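PDB 4ECF: ABC-type phosphate transport system, periplasmic component from Lactobacillus brevis, which probably serves as the solute-binding component (PstS) of an ABC transporter, binding phosphate for import across the cytoplasmic membrane. Local coordinates for residues 194-208 / 241-253. Residues are numbered along the deposited sequence; the frame is centred on the assembly and turned at random.
Sequences EVNVTTNDWRIWSYE and GYLSPDQMLVERD. With EDO (1,2-ethanediol), chain F; EDO (1,2-ethanediol), chain L.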
ATOM      1  N   GLU A 194      -2.824  -6.186  12.404  1.00 21.08           N
ATOM      2  CA  GLU A 194      -1.595  -6.889  12.049  1.00 22.23           C
ATOM      3  C   GLU A 194      -1.771  -8.392  12.173  1.00 21.11           C
ATOM      4  O   GLU A 194      -1.449  -9.128  11.263  1.00 20.75           O
ATOM      5  CB  GLU A 194      -0.457  -6.443  12.998  1.00 27.82           C
ATOM      6  CG  GLU A 194       0.769  -7.370  12.958  1.00 36.04           C
ATOM      7  CD  GLU A 194       1.806  -7.093  14.039  1.00 45.37           C
ATOM      8  OE1 GLU A 194       1.527  -7.357  15.241  1.00 43.14           O
ATOM      9  OE2 GLU A 194       2.919  -6.659  13.664  1.00 46.05           O
ATOM     10  N   VAL A 195      -2.332  -8.862  13.288  1.00 20.61           N
ATOM     11  CA  VAL A 195      -2.481 -10.298  13.495  1.00 22.59           C
ATOM     12  C   VAL A 195      -3.330 -10.909  12.407  1.00 20.83           C
ATOM     13  O   VAL A 195      -3.036 -11.985  11.878  1.00 21.54           O
ATOM     14  CB  VAL A 195      -3.005 -10.653  14.922  1.00 29.69           C
ATOM     15  CG1 VAL A 195      -4.380 -10.064  15.191  1.00 30.87           C
ATOM     16  CG2 VAL A 195      -2.980 -12.155  15.157  1.00 29.97           C
ATOM     17  N   ASN A 196      -4.405 -10.209  12.033  1.00 20.11           N
ATOM     18  CA  ASN A 196      -5.269 -10.773  11.008  1.00 18.07           C
ATOM     19  C   ASN A 196      -4.584 -10.830   9.623  1.00 17.03           C
ATOM     20  O   ASN A 196      -4.931 -11.651   8.795  1.00 19.16           O
ATOM     21  CB  ASN A 196      -6.582 -10.003  10.953  1.00 16.48           C
ATOM     22  CG  ASN A 196      -7.526 -10.339  12.127  1.00 19.79           C
ATOM     23  OD1 ASN A 196      -7.401 -11.390  12.765  1.00 23.27           O
ATOM     24  ND2 ASN A 196      -8.478  -9.458  12.382  1.00 17.47           N
ATOM     25  N   VAL A 197      -3.652  -9.916   9.335  1.00 16.79           N
ATOM     26  CA  VAL A 197      -2.901 -10.000   8.068  1.00 14.90           C
ATOM     27  C   VAL A 197      -1.970 -11.226   8.133  1.00 17.09           C
ATOM     28  O   VAL A 197      -1.879 -11.995   7.166  1.00 18.48           O
ATOM     29  CB  VAL A 197      -2.075  -8.710   7.837  1.00 15.91           C
ATOM     30  CG1 VAL A 197      -1.101  -8.915   6.672  1.00 17.76           C
ATOM     31  CG2 VAL A 197      -2.968  -7.504   7.553  1.00 16.49           C
ATOM     32  N   THR A 198      -1.334 -11.445   9.288  1.00 19.05           N
ATOM     33  CA  THR A 198      -0.375 -12.554   9.367  1.00 18.47           C
ATOM     34  C   THR A 198      -0.998 -13.900   9.048  1.00 19.99           C
ATOM     35  O   THR A 198      -0.334 -14.783   8.524  1.00 21.58           O
ATOM     36  CB  THR A 198       0.353 -12.629  10.721  1.00 18.36           C
ATOM     37  OG1 THR A 198      -0.553 -13.046  11.747  1.00 22.10           O
ATOM     38  CG2 THR A 198       1.062 -11.325  11.076  1.00 21.09           C
ATOM     39  N   THR A 199      -2.266 -14.089   9.399  1.00 19.36           N
ATOM     40  CA  THR A 199      -2.955 -15.344   9.153  1.00 20.08           C
ATOM     41  C   THR A 199      -3.752 -15.393   7.833  1.00 22.36           C
ATOM     42  O   THR A 199      -4.407 -16.420   7.511  1.00 20.40           O
ATOM     43  CB  THR A 199      -3.962 -15.597  10.288  1.00 21.37           C
ATOM     44  OG1 THR A 199      -4.938 -14.537  10.267  1.00 19.60           O
ATOM     45  CG2 THR A 199      -3.262 -15.643  11.662  1.00 24.91           C
ATOM     46  N   ASN A 200      -3.793 -14.261   7.132  1.00 20.25           N
ATOM     47  CA  ASN A 200      -4.661 -14.049   5.974  1.00 20.48           C
ATOM     48  C   ASN A 200      -6.164 -14.055   6.319  1.00 20.87           C
ATOM     49  O   ASN A 200      -6.974 -14.102   5.418  1.00 20.82           O
ATOM     50  CB  ASN A 200      -4.350 -15.044   4.815  1.00 21.92           C
ATOM     51  CG  ASN A 200      -4.846 -14.556   3.460  1.00 22.70           C
ATOM     52  OD1 ASN A 200      -4.538 -13.429   3.064  1.00 20.99           O
ATOM     53  ND2 ASN A 200      -5.607 -15.398   2.734  1.00 22.58           N
ATOM     54  N   ASP A 201      -6.526 -13.932   7.592  1.00 20.86           N
ATOM     55  CA  ASP A 201      -7.932 -13.686   7.935  1.00 21.43           C
ATOM     56  C   ASP A 201      -8.400 -12.322   7.417  1.00 20.41           C
ATOM     57  O   ASP A 201      -9.565 -12.159   7.041  1.00 20.70           O
ATOM     58  CB  ASP A 201      -8.152 -13.782   9.442  1.00 21.34           C
ATOM     59  CG  ASP A 201      -8.217 -15.249   9.950  1.00 24.91           C
ATOM     60  OD1 ASP A 201      -8.429 -16.185   9.154  1.00 28.96           O
ATOM     61  OD2 ASP A 201      -8.062 -15.451  11.158  1.00 26.75           O
ATOM     62  N   TRP A 202      -7.486 -11.361   7.391  1.00 19.43           N
ATOM     63  CA  TRP A 202      -7.639 -10.129   6.625  1.00 17.56           C
ATOM     64  C   TRP A 202      -6.850 -10.327   5.327  1.00 16.43           C
ATOM     65  O   TRP A 202      -5.636 -10.554   5.375  1.00 19.35           O
ATOM     66  CB  TRP A 202      -7.031  -8.944   7.412  1.00 18.12           C
ATOM     67  CG  TRP A 202      -7.265  -7.657   6.662  1.00 16.73           C
ATOM     68  CD1 TRP A 202      -6.426  -7.063   5.707  1.00 16.62           C
ATOM     69  CD2 TRP A 202      -8.447  -6.821   6.700  1.00 17.19           C
ATOM     70  NE1 TRP A 202      -7.016  -5.929   5.194  1.00 16.74           N
ATOM     71  CE2 TRP A 202      -8.211  -5.717   5.792  1.00 15.81           C
ATOM     72  CE3 TRP A 202      -9.615  -6.824   7.452  1.00 16.28           C
ATOM     73  CZ2 TRP A 202      -9.172  -4.727   5.561  1.00 14.46           C
ATOM     74  CZ3 TRP A 202     -10.541  -5.810   7.235  1.00 16.11           C
ATOM     75  CH2 TRP A 202     -10.307  -4.775   6.326  1.00 14.56           C
ATOM     76  N   ARG A 203      -7.538 -10.365   4.194  1.00 17.03           N
ATOM     77  CA  ARG A 203      -6.937 -10.782   2.919  1.00 18.90           C
ATOM     78  C   ARG A 203      -6.316  -9.643   2.131  1.00 18.45           C
ATOM     79  O   ARG A 203      -5.596  -9.883   1.132  1.00 17.20           O
ATOM     80  CB  ARG A 203      -8.000 -11.443   2.042  1.00 19.35           C
ATOM     81  CG  ARG A 203      -8.476 -12.794   2.589  1.00 25.72           C
ATOM     82  CD  ARG A 203      -9.518 -13.444   1.681  1.00 39.24           C
ATOM     83  NE  ARG A 203      -8.990 -13.796   0.344  1.00 55.17           N
ATOM     84  CZ  ARG A 203      -9.297 -13.193  -0.813  1.00 57.24           C
ATOM     85  NH1 ARG A 203     -10.141 -12.162  -0.862  1.00 58.00           N
ATOM     86  NH2 ARG A 203      -8.752 -13.633  -1.940  1.00 53.44           N
ATOM     87  N   ILE A 204      -6.638  -8.417   2.487  1.00 18.41           N
ATOM     88  CA  ILE A 204      -6.197  -7.255   1.664  1.00 16.52           C
ATOM     89  C   ILE A 204      -4.841  -6.731   2.177  1.00 16.66           C
ATOM     90  O   ILE A 204      -4.781  -5.945   3.118  1.00 16.22           O
ATOM     91  CB  ILE A 204      -7.245  -6.107   1.615  1.00 17.50           C
ATOM     92  CG1 ILE A 204      -8.693  -6.617   1.625  1.00 18.48           C
ATOM     93  CG2 ILE A 204      -6.934  -5.243   0.398  1.00 17.31           C
ATOM     94  CD1 ILE A 204      -9.693  -5.469   1.622  1.00 16.90           C
ATOM     95  N   TRP A 205      -3.758  -7.178   1.516  1.00 18.28           N
ATOM     96  CA  TRP A 205      -2.396  -6.883   1.918  1.00 17.93           C
ATOM     97  C   TRP A 205      -1.538  -7.200   0.730  1.00 18.46           C
ATOM     98  O   TRP A 205      -1.943  -7.973  -0.180  1.00 15.29           O
ATOM     99  CB  TRP A 205      -1.943  -7.650   3.160  1.00 17.16           C
ATOM    100  CG  TRP A 205      -2.026  -9.147   3.060  1.00 16.96           C
ATOM    101  CD1 TRP A 205      -3.018  -9.974   3.552  1.00 18.09           C
ATOM    102  CD2 TRP A 205      -1.000 -10.021   2.541  1.00 18.50           C
ATOM    103  NE1 TRP A 205      -2.713 -11.289   3.319  1.00 18.36           N
ATOM    104  CE2 TRP A 205      -1.504 -11.388   2.702  1.00 20.11           C
ATOM    105  CE3 TRP A 205       0.233  -9.818   1.908  1.00 17.95           C
ATOM    106  CZ2 TRP A 205      -0.770 -12.488   2.299  1.00 20.73           C
ATOM    107  CZ3 TRP A 205       0.965 -10.954   1.517  1.00 21.35           C
ATOM    108  CH2 TRP A 205       0.456 -12.255   1.705  1.00 19.50           C
ATOM    109  N   SER A 206      -0.349  -6.630   0.697  1.00 17.39           N
ATOM    110  CA  SER A 206       0.628  -7.016  -0.329  1.00 19.06           C
ATOM    111  C   SER A 206       2.048  -6.976   0.221  1.00 17.08           C
ATOM    112  O   SER A 206       2.290  -6.392   1.270  1.00 17.79           O
ATOM    113  CB  SER A 206       0.540  -6.137  -1.577  1.00 21.43           C
ATOM    114  OG  SER A 206       1.079  -4.844  -1.341  1.00 23.73           O
ATOM    115  N   TYR A 207       2.976  -7.537  -0.549  1.00 19.22           N
ATOM    116  CA  TYR A 207       4.389  -7.416  -0.248  1.00 17.88           C
ATOM    117  C   TYR A 207       4.854  -6.045  -0.751  1.00 17.16           C
ATOM    118  O   TYR A 207       4.334  -5.523  -1.734  1.00 20.31           O
ATOM    119  CB  TYR A 207       5.224  -8.529  -0.915  1.00 18.90           C
ATOM    120  CG  TYR A 207       4.856  -9.926  -0.439  1.00 18.27           C
ATOM    121  CD1 TYR A 207       5.281 -10.412   0.799  1.00 18.50           C
ATOM    122  CD2 TYR A 207       4.075 -10.754  -1.239  1.00 18.02           C
ATOM    123  CE1 TYR A 207       4.924 -11.704   1.229  1.00 18.71           C
ATOM    124  CE2 TYR A 207       3.711 -12.034  -0.810  1.00 20.75           C
ATOM    125  CZ  TYR A 207       4.180 -12.504   0.426  1.00 21.19           C
ATOM    126  OH  TYR A 207       3.823 -13.793   0.866  1.00 21.62           O
ATOM    127  N   GLU A 208       5.778  -5.464  -0.004  1.00 16.89           N
ATOM    128  CA  GLU A 208       6.456  -4.201  -0.358  1.00 17.32           C
ATOM    129  C   GLU A 208       7.811  -4.495  -0.947  1.00 17.26           C
ATOM    130  O   GLU A 208       8.613  -5.265  -0.363  1.00 17.19           O
ATOM    131  CB  GLU A 208       6.624  -3.325   0.870  1.00 19.07           C
ATOM    132  CG  GLU A 208       5.310  -2.870   1.498  1.00 19.38           C
ATOM    133  CD  GLU A 208       4.570  -1.828   0.692  1.00 20.89           C
ATOM    134  OE1 GLU A 208       4.300  -2.073  -0.518  1.00 19.83           O
ATOM    135  OE2 GLU A 208       4.264  -0.784   1.299  1.00 20.34           O
ATOM    136  N   GLY A 241       3.621   0.524  11.158  1.00 30.89           N
ATOM    137  CA  GLY A 241       2.388  -0.126  10.788  1.00 32.28           C
ATOM    138  C   GLY A 241       2.498  -1.283   9.825  1.00 31.76           C
ATOM    139  O   GLY A 241       1.501  -1.937   9.563  1.00 36.43           O
ATOM    140  N   TYR A 242       3.709  -1.571   9.342  1.00 21.69           N
ATOM    141  CA  TYR A 242       3.926  -2.661   8.426  1.00 20.77           C
ATOM    142  C   TYR A 242       4.220  -3.936   9.198  1.00 20.87           C
ATOM    143  O   TYR A 242       4.484  -3.898  10.416  1.00 21.82           O
ATOM    144  CB  TYR A 242       5.158  -2.361   7.544  1.00 18.47           C
ATOM    145  CG  TYR A 242       5.089  -1.083   6.758  1.00 18.18           C
ATOM    146  CD1 TYR A 242       5.490   0.128   7.319  1.00 19.20           C
ATOM    147  CD2 TYR A 242       4.650  -1.077   5.446  1.00 17.16           C
ATOM    148  CE1 TYR A 242       5.441   1.306   6.612  1.00 20.47           C
ATOM    149  CE2 TYR A 242       4.611   0.092   4.728  1.00 17.44           C
ATOM    150  CZ  TYR A 242       5.022   1.286   5.289  1.00 18.76           C
ATOM    151  OH  TYR A 242       5.003   2.463   4.604  1.00 20.29           O
ATOM    152  N   LEU A 243       4.210  -5.049   8.484  1.00 19.56           N
ATOM    153  CA  LEU A 243       4.651  -6.334   9.010  1.00 19.38           C
ATOM    154  C   LEU A 243       6.009  -6.660   8.417  1.00 19.38           C
ATOM    155  O   LEU A 243       6.263  -6.468   7.225  1.00 18.90           O
ATOM    156  CB  LEU A 243       3.637  -7.444   8.680  1.00 19.80           C
ATOM    157  CG  LEU A 243       2.306  -7.383   9.399  1.00 24.54           C
ATOM    158  CD1 LEU A 243       1.376  -6.342   8.811  1.00 23.94           C
ATOM    159  CD2 LEU A 243       1.603  -8.706   9.346  1.00 26.34           C
ATOM    160  N   SER A 244       6.947  -7.107   9.271  1.00 19.21           N
ATOM    161  CA  SER A 244       8.155  -7.731   8.774  0.60 20.62           C
ATOM    162  C   SER A 244       7.738  -9.053   8.132  1.00 19.64           C
ATOM    163  O   SER A 244       6.900  -9.757   8.680  1.00 19.26           O
ATOM    164  CB  SER A 244       9.149  -7.999   9.907  0.60 21.97           C
ATOM    165  OG  SER A 244      10.215  -8.762   9.381  0.60 23.72           O
ATOM    166  N   PRO A 245       8.329  -9.427   6.986  1.00 20.47           N
ATOM    167  CA  PRO A 245       7.886 -10.682   6.360  1.00 20.95           C
ATOM    168  C   PRO A 245       7.981 -11.946   7.229  1.00 21.12           C
ATOM    169  O   PRO A 245       7.144 -12.827   7.088  1.00 21.98           O
ATOM    170  CB  PRO A 245       8.776 -10.751   5.094  1.00 22.20           C
ATOM    171  CG  PRO A 245       9.022  -9.314   4.777  1.00 21.91           C
ATOM    172  CD  PRO A 245       9.326  -8.747   6.125  1.00 21.99           C
ATOM    173  N   ASP A 246       8.933 -12.006   8.158  1.00 22.44           N
ATOM    174  CA  ASP A 246       9.038 -13.129   9.093  1.00 24.23           C
ATOM    175  C   ASP A 246       7.861 -13.263  10.074  1.00 24.38           C
ATOM    176  O   ASP A 246       7.761 -14.274  10.736  1.00 26.12           O
ATOM    177  CB  ASP A 246      10.286 -12.961   9.960  1.00 30.04           C
ATOM    178  CG  ASP A 246      10.157 -11.772  10.900  1.00 33.50           C
ATOM    179  OD1 ASP A 246      10.364 -10.640  10.426  1.00 47.69           O
ATOM    180  OD2 ASP A 246       9.828 -11.955  12.098  1.00 50.60           O
ATOM    181  N   GLN A 247       7.020 -12.235  10.198  1.00 21.99           N
ATOM    182  CA  GLN A 247       5.809 -12.337  11.020  1.00 22.31           C
ATOM    183  C   GLN A 247       4.694 -13.103  10.301  1.00 21.21           C
ATOM    184  O   GLN A 247       3.752 -13.586  10.936  1.00 23.91           O
ATOM    185  CB  GLN A 247       5.303 -10.935  11.321  1.00 24.15           C
ATOM    186  CG  GLN A 247       6.187 -10.111  12.223  1.00 25.98           C
ATOM    187  CD  GLN A 247       5.538  -8.779  12.508  1.00 32.78           C
ATOM    188  OE1 GLN A 247       5.919  -7.771  11.957  1.00 25.48           O
ATOM    189  NE2 GLN A 247       4.493  -8.788  13.336  1.00 41.93           N
HETATM  190  N   MSE A 248       4.769 -13.207   8.970  1.00 22.32           N
HETATM  191  CA  MSE A 248       3.717 -13.860   8.190  1.00 22.41           C
HETATM  192  C   MSE A 248       3.614 -15.340   8.495  1.00 24.14           C
HETATM  193  O   MSE A 248       4.630 -16.036   8.612  1.00 24.10           O
HETATM  194  CB  MSE A 248       3.934 -13.631   6.671  1.00 25.02           C
HETATM  195  CG  MSE A 248       3.788 -12.160   6.183  1.00 17.93           C
HETATM  196 SE   MSE A 248       2.209 -11.225   6.721  0.75 16.67          SE
HETATM  197  CE  MSE A 248       1.131 -11.973   5.507  1.00 16.08           C
ATOM    198  N   LEU A 249       2.381 -15.803   8.651  1.00 22.92           N
ATOM    199  CA  LEU A 249       2.072 -17.205   8.903  1.00 21.93           C
ATOM    200  C   LEU A 249       1.502 -17.845   7.652  1.00 26.65           C
ATOM    201  O   LEU A 249       1.050 -19.005   7.687  1.00 30.17           O
ATOM    202  CB  LEU A 249       1.108 -17.325  10.089  1.00 23.70           C
ATOM    203  CG  LEU A 249       1.695 -16.875  11.431  1.00 24.87           C
ATOM    204  CD1 LEU A 249       0.607 -16.929  12.489  1.00 30.77           C
ATOM    205  CD2 LEU A 249       2.858 -17.725  11.926  1.00 27.22           C
ATOM    206  N   VAL A 250       1.466 -17.073   6.567  1.00 23.73           N
ATOM    207  CA  VAL A 250       1.102 -17.555   5.247  1.00 21.93           C
ATOM    208  C   VAL A 250       2.078 -16.969   4.223  1.00 22.59           C
ATOM    209  O   VAL A 250       2.774 -15.993   4.506  1.00 24.07           O
ATOM    210  CB  VAL A 250      -0.339 -17.168   4.839  1.00 24.38           C
ATOM    211  CG1 VAL A 250      -1.350 -17.703   5.844  1.00 30.40           C
ATOM    212  CG2 VAL A 250      -0.477 -15.665   4.724  1.00 24.39           C
ATOM    213  N   GLU A 251       2.118 -17.589   3.049  1.00 26.73           N
ATOM    214  CA  GLU A 251       2.799 -17.035   1.876  1.00 31.90           C
ATOM    215  C   GLU A 251       1.803 -17.008   0.722  1.00 32.41           C
ATOM    216  O   GLU A 251       0.916 -17.885   0.614  1.00 32.56           O
ATOM    217  CB  GLU A 251       4.018 -17.888   1.479  1.00 36.52           C
ATOM    218  CG  GLU A 251       5.162 -17.782   2.466  1.00 43.32           C
ATOM    219  CD  GLU A 251       6.276 -18.803   2.262  1.00 51.83           C
ATOM    220  OE1 GLU A 251       6.272 -19.546   1.248  1.00 45.94           O
ATOM    221  OE2 GLU A 251       7.161 -18.848   3.145  1.00 50.87           O
ATOM    222  N   ARG A 252       1.948 -16.010  -0.143  1.00 30.83           N
ATOM    223  CA  ARG A 252       1.059 -15.872  -1.287  1.00 29.32           C
ATOM    224  C   ARG A 252       1.829 -15.789  -2.622  1.00 28.39           C
ATOM    225  O   ARG A 252       2.707 -14.957  -2.773  1.00 30.57           O
ATOM    226  CB  ARG A 252       0.115 -14.656  -1.109  1.00 25.91           C
ATOM    227  CG  ARG A 252      -1.072 -14.691  -2.038  1.00 25.72           C
ATOM    228  CD  ARG A 252      -1.986 -13.475  -1.833  1.00 24.77           C
ATOM    229  NE  ARG A 252      -1.348 -12.218  -2.257  1.00 23.20           N
ATOM    230  CZ  ARG A 252      -1.583 -11.013  -1.730  1.00 20.61           C
ATOM    231  NH1 ARG A 252      -2.405 -10.868  -0.701  1.00 18.86           N
ATOM    232  NH2 ARG A 252      -0.946  -9.947  -2.195  1.00 21.92           N
ATOM    233  N   ASP A 253       1.442 -16.650  -3.568  1.00 36.50           N
ATOM    234  CA  ASP A 253       2.086 -16.807  -4.888  1.00 43.90           C
ATOM    235  C   ASP A 253       1.299 -16.077  -5.972  1.00 43.43           C
ATOM    236  O   ASP A 253       0.258 -15.494  -5.706  1.00 37.92           O
ATOM    237  CB  ASP A 253       2.235 -18.310  -5.262  1.00 47.54           C
ATOM    238  CG  ASP A 253       0.951 -18.931  -5.891  1.00 57.16           C
ATOM    239  OD1 ASP A 253      -0.132 -18.301  -5.903  1.00 56.46           O
ATOM    240  OD2 ASP A 253       1.018 -20.089  -6.361  1.00 57.20           O
TER
HETATM  241  C1  EDO F 304     -11.943  -9.766   5.692  1.00 16.95           C
HETATM  242  O1  EDO F 304     -12.801 -10.759   5.085  1.00 19.30           O
HETATM  243  C2  EDO F 304     -11.144  -8.948   4.683  1.00 18.44           C
HETATM  244  O2  EDO F 304     -10.304  -9.753   3.859  1.00 19.66           O
HETATM  245  C1  EDO L 310     -12.838 -10.642  -1.899  1.00 36.34           C
HETATM  246  O1  EDO L 310     -11.828 -10.451  -2.925  1.00 31.46           O
HETATM  247  C2  EDO L 310     -13.083 -12.131  -1.623  1.00 43.97           C
HETATM  248  O2  EDO L 310     -14.349 -12.597  -2.129  1.00 51.30           O
HETATM  249  O   HOH W   1      -4.609 -12.398   0.478  1.00 20.18           O
HETATM  250  O   HOH W   2       4.464 -14.303   3.191  1.00 25.38           O
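A cation-pi stack, with a Met-aromatic contact on the opposite ring face, joins the C-terminal tail of this periplasmic-binding-protein fold to its central sheet: the indole of Trp205, at the start of strand 205-213, lies between the guanidinium of Arg252 and the methyl of selenomethionine Met248. Arg252 CZ stands 4.1 Å from the centroid of the Trp205 six-membered ring, nearly on the ring normal, with the two planes 24° apart. The same guanidinium grips Trp205 O end-on, NH1 and NH2 each 3.0 Å from that oxygen, which lies in the guanidinium plane. Arginine suits the place because its flat, charged group can stack through a face and donate through its edge; the bend at chi3 (68°) turns it back over the indole. Against the opposite ring face, Met248 CE makes a CH-pi contact at 3.8 Å from the six-membered ring centroid; its chain, bent at chi2 and chi3, brings the methyl over that face, where it also touches Val197 CG1. Trp205 NE1 donates to Asn200 OD1, which helps to fix the indole's rotation, and a water links Asn200 OD1, Arg203 O and Arg252 NH1.

Around this stack, the tail passes helix 194-198, where Leu249 N donates to Thr198 O at 2.9 Å. Leu243 packs on Val197, and Phe140 adds a second cation-pi partner for Arg252. Tyr207 is long enough for its OH to accept from Arg252 N at 3.1 Å. Beside the first residue of helix 194-198, Gln247 NE2 meets Glu194 OE2 at 2.7 Å, almost straight (169°) but from above the carboxylate plane, while Gln247 OE1 accepts from Ser244 N.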